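Local atomic coordinates of RavO (Legionella pneumophila subsp. pneumophila, PDB entry 6DM4), a protein that binds phosphotyrosine-containing peptides, such as one from human Shc1, through the SH2 domain described here, one part of a longer Legionella protein. Residues A[37-42]-A[104-109]; A[58-63]-A[71-76]; A[64-69]-A[114-119]. All coordinates share one frame; numbering follows the deposited sequence. Where two conformers were deposited one is given.

Contact 1 (A[37-42]-A[104-109]); sequences AEFILR and TLTQHI. With SO4 (sulfate ion), chain H.
Phe39 swings its CG into the crowded position between its own backbone N and carbonyl carbon (chi1 69°), which sets the ring across Ile109. Ile109 in turn carries CG2 anti to its backbone N and sends CG1 and CD1 out along the other branch, and the two methyls share the work. CG2 lies 3.6 Å from Phe39 CB, at the root of the ring, while CD1 reaches 3.7 Å to Phe39 CE2 farther out, and Ile109 CB sits over one ring face. Thr106 instead meets the ring at its edge, its OG1 3.6 Å from Phe39 CZ; that hydroxyl is hydrogen-bonded to Met102 O within the helix. Two residues on, Leu41 adds CD2 at 3.8 Å from Ile109 CD1, and its CD1 faces CD1 of Leu105 at 4.2 Å. No hydrogen bond crosses this interface. Beside it, Glu38 N donates to two oxygens of a sulfate ion, probably from the crystallisation liquor, with O2 2.9 Å from that N; Arg16 also holds the ion. Phe39 to Arg42 resemble the FLVR motif of SH2 domains: Phe39 and Leu41 turn to helix 101-119, and Arg42 is hydrogen-bonded to the modified side chain of the bound peptide.

Contact 2 (A[58-63]-A[71-76]); sequences IAASFQ and IRYGIN
Ile58 and Tyr73, and again Ala60 and Ile71, form hydrogen-bonded antiparallel pairs on either side of the non-hydrogen-bonded pair Ala59 and Arg72, the strand segments running at 154° to each other. Each hydrogen-bonded pair exchanges two bonds, among them Tyr73 N to Ile58 O at 2.7 Å and Ala60 N to Ile71 O at 2.7 Å. Ile71 O also receives a CA-H contact from Ala59, whose CA is 3.2 Å away. On the face carrying Ile58, Ala60, Ile71 and Tyr73, the small Ala60 offers its CB to the edge of the tyrosine ring, in plane and 4.0 Å from Tyr73 CE2. Phe62 holds CG between its backbone N and carbonyl carbon (chi1 55°), bringing its ring edge round to Ile71, with CE2 4.0 Å from the CD1 that ends the isoleucine chain. Ile109 of helix 101-119 packs on Ala60, Phe62 and Tyr73. The Tyr73 hydroxyl lies close to His108 ND1, probably hydrogen-bonded, although the separation is too short to be trusted. The chemistry implies two roles for the sheet: the face of Ile58, Ala60 and Tyr73 is mainly apolar and meets the helix, Ile71 also touching the bound peptide, while on the other face Ala59 packs against the peptide's modified side chain and Arg72 NH2 is hydrogen-bonded to it, as suits the phosphotyrosine pocket of an SH2 domain.

Contact 3 (A[64-69]-A[114-119]); sequences ASDGIH and ELIEKA
Ile116 places its CG2 methyl over one face of the His69 imidazole, and this CH-pi contact is the heart of the interface. The methyl stands 4.0 Å from the ring centroid, displaced toward the rim, and its closest ring atom is His69 NE2 at 3.7 Å. With CG2 anti to the backbone N and CG1 anti to the carbonyl carbon (chi1 -63°), Ile116 leads with this short branch, while the histidine comes to meet it from the opposite direction. The ring's rotation is fixed from its edge: NE2 donates to Asp66 OD1 at 2.5 Å, nearly in the ring plane and on the syn lone pair of the carboxylate. Such a charged acceptor would be expected to polarise the imidazole and perhaps favour its protonated form. Ala64 brings its CB to the same isoleucine methyl, 4.1 Å from Ile116 CG2; in the conformer given, Glu117 CG comes within 4.3 Å of that Ala64 CB and its carboxylate is salt-bridged to Lys113. Ala64 and Gly67 are joined by backbone bonds in both directions, Ala64 N to Gly67 O at 2.9 Å. They close a type I turn of the beta hairpin between strands 55-64 and 67-76, which here meets the C-terminal helix of the SH2 domain.

Overall arrangement
Contacts 1 and 2 are buried and contact 3 lies at the surface, yet all three reach the same antiparallel sheet. Helix 101-119 serves contacts 1 and 3 at successive points along its length, while contacts 2 and 3 share strand 67-76. Contacts 1 and 2 touch, with centres about 8 Å apart, chiefly through the backbone pairing of Arg42 with Ala59, and His108 also lies close to Tyr73; contacts 2 and 3 join where His69 pairs with Phe62. Backbone bonding dominates the central contact 2, contact 1 rests on side-chain packing, mostly apolar, with no hydrogen bond across it, and contact 3 combines a methyl-on-imidazole contact with nearby charged groups, in keeping with its outlying position.

Contact 1 (A[37-42]-A[104-109])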
# COMPACT_ATOMS: atom_id res chain seq x y z
N ALA A 37 -15.16 4.16 -14.20
CA ALA A 37 -14.51 2.99 -13.62
C ALA A 37 -15.54 2.02 -13.06
O ALA A 37 -16.61 2.42 -12.60
CB ALA A 37 -13.55 3.42 -12.51
N GLU A 38 -15.21 0.73 -13.09
CA GLU A 38 -16.15 -0.27 -12.59
C GLU A 38 -16.21 -0.26 -11.07
O GLU A 38 -17.28 -0.47 -10.48
CB GLU A 38 -15.79 -1.66 -13.11
CG GLU A 38 -16.20 -1.92 -14.55
CD GLU A 38 -17.70 -1.80 -14.79
OE1 GLU A 38 -18.48 -2.21 -13.91
OE2 GLU A 38 -18.09 -1.30 -15.87
N PHE A 39 -15.08 -0.02 -10.41
CA PHE A 39 -15.08 0.12 -8.96
C PHE A 39 -13.81 0.83 -8.53
O PHE A 39 -12.85 0.94 -9.31
CB PHE A 39 -15.21 -1.24 -8.24
CG PHE A 39 -13.99 -2.12 -8.37
CD1 PHE A 39 -13.85 -2.98 -9.46
CD2 PHE A 39 -13.00 -2.12 -7.40
CE1 PHE A 39 -12.73 -3.80 -9.57
CE2 PHE A 39 -11.88 -2.94 -7.51
CZ PHE A 39 -11.74 -3.78 -8.60
N ILE A 40 -13.81 1.31 -7.30
CA ILE A 40 -12.58 1.78 -6.66
C ILE A 40 -12.39 1.06 -5.34
O ILE A 40 -13.33 0.53 -4.74
CB ILE A 40 -12.58 3.30 -6.43
CG1 ILE A 40 -13.71 3.71 -5.48
CG2 ILE A 40 -12.65 4.01 -7.76
CD1 ILE A 40 -13.70 5.20 -5.09
N LEU A 41 -11.15 1.06 -4.88
CA LEU A 41 -10.79 0.70 -3.52
C LEU A 41 -10.29 1.94 -2.81
O LEU A 41 -9.75 2.86 -3.44
CB LEU A 41 -9.72 -0.40 -3.51
CG LEU A 41 -10.15 -1.71 -4.15
CD1 LEU A 41 -8.98 -2.65 -4.27
CD2 LEU A 41 -11.25 -2.35 -3.33
N ARG A 42 -10.48 1.98 -1.50
CA ARG A 42 -10.16 3.20 -0.76
C ARG A 42 -9.92 2.84 0.69
O ARG A 42 -10.30 1.77 1.16
CB ARG A 42 -11.28 4.24 -0.87
CG ARG A 42 -12.65 3.70 -0.48
CD ARG A 42 -13.73 4.74 -0.66
NE ARG A 42 -15.06 4.21 -0.35
CZ ARG A 42 -15.52 4.05 0.88
NH1 ARG A 42 -14.77 4.38 1.92
NH2 ARG A 42 -16.75 3.58 1.08
N THR A 104 -8.97 -11.53 -6.56
CA THR A 104 -10.04 -11.99 -5.68
C THR A 104 -11.04 -10.87 -5.42
O THR A 104 -12.26 -11.06 -5.60
CB THR A 104 -9.46 -12.50 -4.36
OG1 THR A 104 -8.54 -13.56 -4.62
CG2 THR A 104 -10.56 -13.00 -3.45
N LEU A 105 -10.55 -9.71 -4.98
CA LEU A 105 -11.42 -8.57 -4.71
C LEU A 105 -12.22 -8.19 -5.95
O LEU A 105 -13.42 -7.89 -5.86
CB LEU A 105 -10.59 -7.39 -4.21
CG LEU A 105 -10.11 -7.51 -2.77
CD1 LEU A 105 -9.06 -6.44 -2.46
CD2 LEU A 105 -11.30 -7.41 -1.81
N THR A 106 -11.58 -8.21 -7.12
CA THR A 106 -12.28 -7.87 -8.36
C THR A 106 -13.49 -8.78 -8.57
O THR A 106 -14.58 -8.30 -8.92
CB THR A 106 -11.33 -7.96 -9.54
OG1 THR A 106 -10.29 -6.98 -9.39
CG2 THR A 106 -12.07 -7.70 -10.85
N GLN A 107 -13.33 -10.08 -8.34
CA GLN A 107 -14.45 -11.00 -8.49
C GLN A 107 -15.53 -10.74 -7.44
O GLN A 107 -16.72 -10.75 -7.76
CB GLN A 107 -13.97 -12.45 -8.42
CG GLN A 107 -13.14 -12.86 -9.62
CD GLN A 107 -13.89 -12.70 -10.92
OE1 GLN A 107 -15.05 -13.11 -11.03
NE2 GLN A 107 -13.24 -12.12 -11.92
N HIS A 108 -15.13 -10.51 -6.19
CA HIS A 108 -16.11 -10.28 -5.13
C HIS A 108 -16.90 -9.00 -5.38
O HIS A 108 -18.11 -8.94 -5.11
CB HIS A 108 -15.41 -10.23 -3.77
CG HIS A 108 -16.34 -10.30 -2.60
ND1 HIS A 108 -16.92 -9.19 -2.03
CD2 HIS A 108 -16.78 -11.36 -1.88
CE1 HIS A 108 -17.68 -9.56 -1.01
NE2 HIS A 108 -17.61 -10.87 -0.90
N ILE A 109 -16.23 -7.97 -5.89
CA ILE A 109 -16.88 -6.67 -6.09
C ILE A 109 -17.74 -6.69 -7.35
O ILE A 109 -18.90 -6.24 -7.33
CB ILE A 109 -15.82 -5.55 -6.15
CG1 ILE A 109 -15.14 -5.39 -4.79
CG2 ILE A 109 -16.46 -4.23 -6.57
CD1 ILE A 109 -13.72 -4.86 -4.87
S SO4 H . -12.11 -0.35 -14.43
O1 SO4 H . -11.27 0.79 -14.75
O2 SO4 H . -13.40 -0.22 -15.11
O3 SO4 H . -12.33 -0.40 -12.98
O4 SO4 H . -11.47 -1.58 -14.87

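Contact 2 (A[58-63]-A[71-76])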
# COMPACT_ATOMS: atom_id res chain seq x y z
N ILE A 58 -10.33 -1.90 4.29
CA ILE A 58 -10.33 -1.37 2.93
C ILE A 58 -11.76 -1.46 2.41
O ILE A 58 -12.40 -2.51 2.52
CB ILE A 58 -9.38 -2.15 2.00
CG1 ILE A 58 -7.98 -2.23 2.61
CG2 ILE A 58 -9.36 -1.50 0.62
CD1 ILE A 58 -7.32 -0.90 2.77
N ALA A 59 -12.26 -0.36 1.84
CA ALA A 59 -13.59 -0.36 1.27
C ALA A 59 -13.52 -0.36 -0.25
O ALA A 59 -12.61 0.23 -0.85
CB ALA A 59 -14.41 0.86 1.75
N ALA A 60 -14.48 -1.04 -0.86
CA ALA A 60 -14.74 -0.90 -2.29
C ALA A 60 -15.98 -0.03 -2.49
O ALA A 60 -16.88 -0.01 -1.65
CB ALA A 60 -14.95 -2.26 -2.94
N SER A 61 -16.02 0.69 -3.61
CA SER A 61 -17.19 1.47 -3.98
C SER A 61 -17.44 1.30 -5.46
O SER A 61 -16.50 1.18 -6.25
CB SER A 61 -17.01 2.96 -3.64
OG SER A 61 -16.99 3.16 -2.24
N PHE A 62 -18.72 1.27 -5.84
CA PHE A 62 -19.09 1.24 -7.25
C PHE A 62 -20.43 1.93 -7.40
O PHE A 62 -21.11 2.24 -6.41
CB PHE A 62 -19.13 -0.18 -7.81
CG PHE A 62 -20.02 -1.12 -7.05
CD1 PHE A 62 -21.37 -1.20 -7.33
CD2 PHE A 62 -19.50 -1.93 -6.05
CE1 PHE A 62 -22.19 -2.06 -6.63
CE2 PHE A 62 -20.32 -2.79 -5.34
CZ PHE A 62 -21.67 -2.85 -5.63
N GLN A 63 -20.82 2.17 -8.64
CA GLN A 63 -22.05 2.90 -8.94
C GLN A 63 -22.97 2.04 -9.79
O GLN A 63 -22.53 1.42 -10.76
CB GLN A 63 -21.74 4.21 -9.67
CG GLN A 63 -22.96 5.10 -9.88
CD GLN A 63 -22.60 6.46 -10.43
OE1 GLN A 63 -23.06 7.48 -9.93
NE2 GLN A 63 -21.79 6.48 -11.48
N ILE A 71 -18.58 -1.84 -0.17
CA ILE A 71 -18.33 -3.10 0.53
C ILE A 71 -17.10 -2.89 1.40
O ILE A 71 -16.10 -2.34 0.93
CB ILE A 71 -18.09 -4.27 -0.44
CG1 ILE A 71 -19.21 -4.37 -1.48
CG2 ILE A 71 -17.95 -5.59 0.32
CD1 ILE A 71 -18.85 -5.29 -2.63
N ARG A 72 -17.17 -3.32 2.65
CA ARG A 72 -16.04 -3.17 3.56
C ARG A 72 -15.28 -4.49 3.68
O ARG A 72 -15.89 -5.54 3.89
CB ARG A 72 -16.48 -2.68 4.94
CG ARG A 72 -15.30 -2.40 5.86
CD ARG A 72 -15.75 -1.98 7.24
NE ARG A 72 -16.47 -0.72 7.20
CZ ARG A 72 -17.21 -0.26 8.21
NH1 ARG A 72 -17.33 -0.98 9.31
NH2 ARG A 72 -17.84 0.90 8.10
N TYR A 73 -13.96 -4.42 3.55
CA TYR A 73 -13.08 -5.57 3.69
C TYR A 73 -12.09 -5.34 4.82
O TYR A 73 -11.78 -4.19 5.17
CB TYR A 73 -12.32 -5.86 2.39
CG TYR A 73 -13.22 -6.20 1.23
CD1 TYR A 73 -13.77 -7.47 1.10
CD2 TYR A 73 -13.55 -5.24 0.29
CE1 TYR A 73 -14.60 -7.78 0.04
CE2 TYR A 73 -14.38 -5.54 -0.77
CZ TYR A 73 -14.91 -6.80 -0.88
OH TYR A 73 -15.75 -7.08 -1.94
N GLY A 74 -11.59 -6.43 5.38
CA GLY A 74 -10.61 -6.35 6.45
C GLY A 74 -9.50 -7.35 6.22
O GLY A 74 -9.72 -8.45 5.70
N ILE A 75 -8.29 -6.96 6.62
CA ILE A 75 -7.11 -7.82 6.58
C ILE A 75 -6.58 -7.96 8.00
O ILE A 75 -6.31 -6.95 8.66
CB ILE A 75 -6.01 -7.24 5.66
CG1 ILE A 75 -6.59 -6.85 4.30
CG2 ILE A 75 -4.86 -8.24 5.50
CD1 ILE A 75 -5.68 -5.90 3.52
N ASN A 76 -6.42 -9.19 8.47
CA ASN A 76 -5.94 -9.39 9.83
C ASN A 76 -4.41 -9.42 9.84
O ASN A 76 -3.76 -9.34 8.80
CB ASN A 76 -6.57 -10.63 10.47
CG ASN A 76 -6.09 -11.96 9.87
OD1 ASN A 76 -5.05 -12.05 9.21
ND2 ASN A 76 -6.85 -13.01 10.14

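Contact 3 (A[64-69]-A[114-119])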
# COMPACT_ATOMS: atom_id res chain seq x y z
N ALA A 64 -24.24 2.00 -9.40
CA ALA A 64 -25.33 1.47 -10.21
C ALA A 64 -26.35 2.57 -10.44
O ALA A 64 -26.15 3.72 -10.03
CB ALA A 64 -25.97 0.25 -9.54
N SER A 65 -27.47 2.23 -11.09
CA SER A 65 -28.45 3.24 -11.44
C SER A 65 -29.16 3.82 -10.22
O SER A 65 -29.74 4.91 -10.31
CB SER A 65 -29.48 2.67 -12.42
OG SER A 65 -30.17 1.58 -11.86
N ASP A 66 -29.12 3.13 -9.08
CA ASP A 66 -29.73 3.64 -7.86
C ASP A 66 -28.73 4.34 -6.94
O ASP A 66 -29.10 4.74 -5.83
CB ASP A 66 -30.44 2.51 -7.10
CG ASP A 66 -29.48 1.59 -6.37
OD1 ASP A 66 -28.32 1.46 -6.81
OD2 ASP A 66 -29.90 0.99 -5.35
N GLY A 67 -27.48 4.50 -7.37
CA GLY A 67 -26.51 5.23 -6.58
C GLY A 67 -25.24 4.46 -6.30
O GLY A 67 -24.95 3.45 -6.94
N ILE A 68 -24.47 4.94 -5.35
CA ILE A 68 -23.18 4.35 -5.01
C ILE A 68 -23.40 3.29 -3.95
O ILE A 68 -24.19 3.47 -3.01
CB ILE A 68 -22.19 5.42 -4.55
CG1 ILE A 68 -21.82 6.31 -5.74
CG2 ILE A 68 -20.93 4.80 -3.97
CD1 ILE A 68 -21.69 7.75 -5.38
N HIS A 69 -22.72 2.16 -4.12
CA HIS A 69 -22.70 1.07 -3.15
C HIS A 69 -21.26 0.82 -2.71
O HIS A 69 -20.32 1.02 -3.48
CB HIS A 69 -23.30 -0.21 -3.75
CG HIS A 69 -24.69 -0.03 -4.28
ND1 HIS A 69 -25.81 -0.39 -3.56
CD2 HIS A 69 -25.14 0.48 -5.44
CE1 HIS A 69 -26.89 -0.11 -4.26
NE2 HIS A 69 -26.51 0.42 -5.41
N GLU A 114 -22.97 -7.05 -10.04
CA GLU A 114 -23.87 -7.72 -10.98
C GLU A 114 -25.19 -8.06 -10.32
O GLU A 114 -26.26 -7.87 -10.91
CB GLU A 114 -23.19 -8.97 -11.54
CG GLU A 114 -24.03 -9.74 -12.54
CD GLU A 114 -23.18 -10.53 -13.52
OE1 GLU A 114 -21.94 -10.51 -13.38
OE2 GLU A 114 -23.76 -11.18 -14.42
N LEU A 115 -25.15 -8.57 -9.08
CA LEU A 115 -26.38 -8.89 -8.36
C LEU A 115 -27.23 -7.64 -8.17
O LEU A 115 -28.46 -7.68 -8.34
CB LEU A 115 -26.06 -9.51 -7.01
CG LEU A 115 -25.62 -10.98 -6.96
CD1 LEU A 115 -25.38 -11.39 -5.51
CD2 LEU A 115 -26.65 -11.88 -7.61
N ILE A 116 -26.60 -6.52 -7.80
CA ILE A 116 -27.32 -5.27 -7.60
C ILE A 116 -28.00 -4.83 -8.89
O ILE A 116 -29.19 -4.51 -8.91
CB ILE A 116 -26.38 -4.18 -7.07
CG1 ILE A 116 -25.81 -4.57 -5.70
CG2 ILE A 116 -27.09 -2.82 -7.02
CD1 ILE A 116 -26.81 -4.49 -4.58
N GLU A 117 -27.24 -4.82 -9.99
CA GLU A 117 -27.76 -4.32 -11.27
C GLU A 117 -28.90 -5.18 -11.79
O GLU A 117 -29.85 -4.67 -12.40
CB GLU A 117 -26.64 -4.26 -12.30
CG GLU A 117 -25.60 -3.18 -12.05
CD GLU A 117 -24.59 -3.10 -13.17
OE1 GLU A 117 -24.40 -4.12 -13.88
OE2 GLU A 117 -23.98 -2.03 -13.35
N LYS A 118 -28.82 -6.50 -11.58
CA LYS A 118 -29.88 -7.37 -12.08
C LYS A 118 -31.16 -7.22 -11.26
O LYS A 118 -32.26 -7.43 -11.79
CB LYS A 118 -29.41 -8.82 -12.09
CG LYS A 118 -28.76 -9.24 -13.41
CD LYS A 118 -27.68 -10.29 -13.19
CE LYS A 118 -26.95 -10.60 -14.49
NZ LYS A 118 -26.27 -9.40 -15.07
N ALA A 119 -31.04 -6.87 -9.98
CA ALA A 119 -32.22 -6.67 -9.15
C ALA A 119 -32.93 -5.36 -9.47
O ALA A 119 -34.14 -5.25 -9.26
CB ALA A 119 -31.84 -6.71 -7.67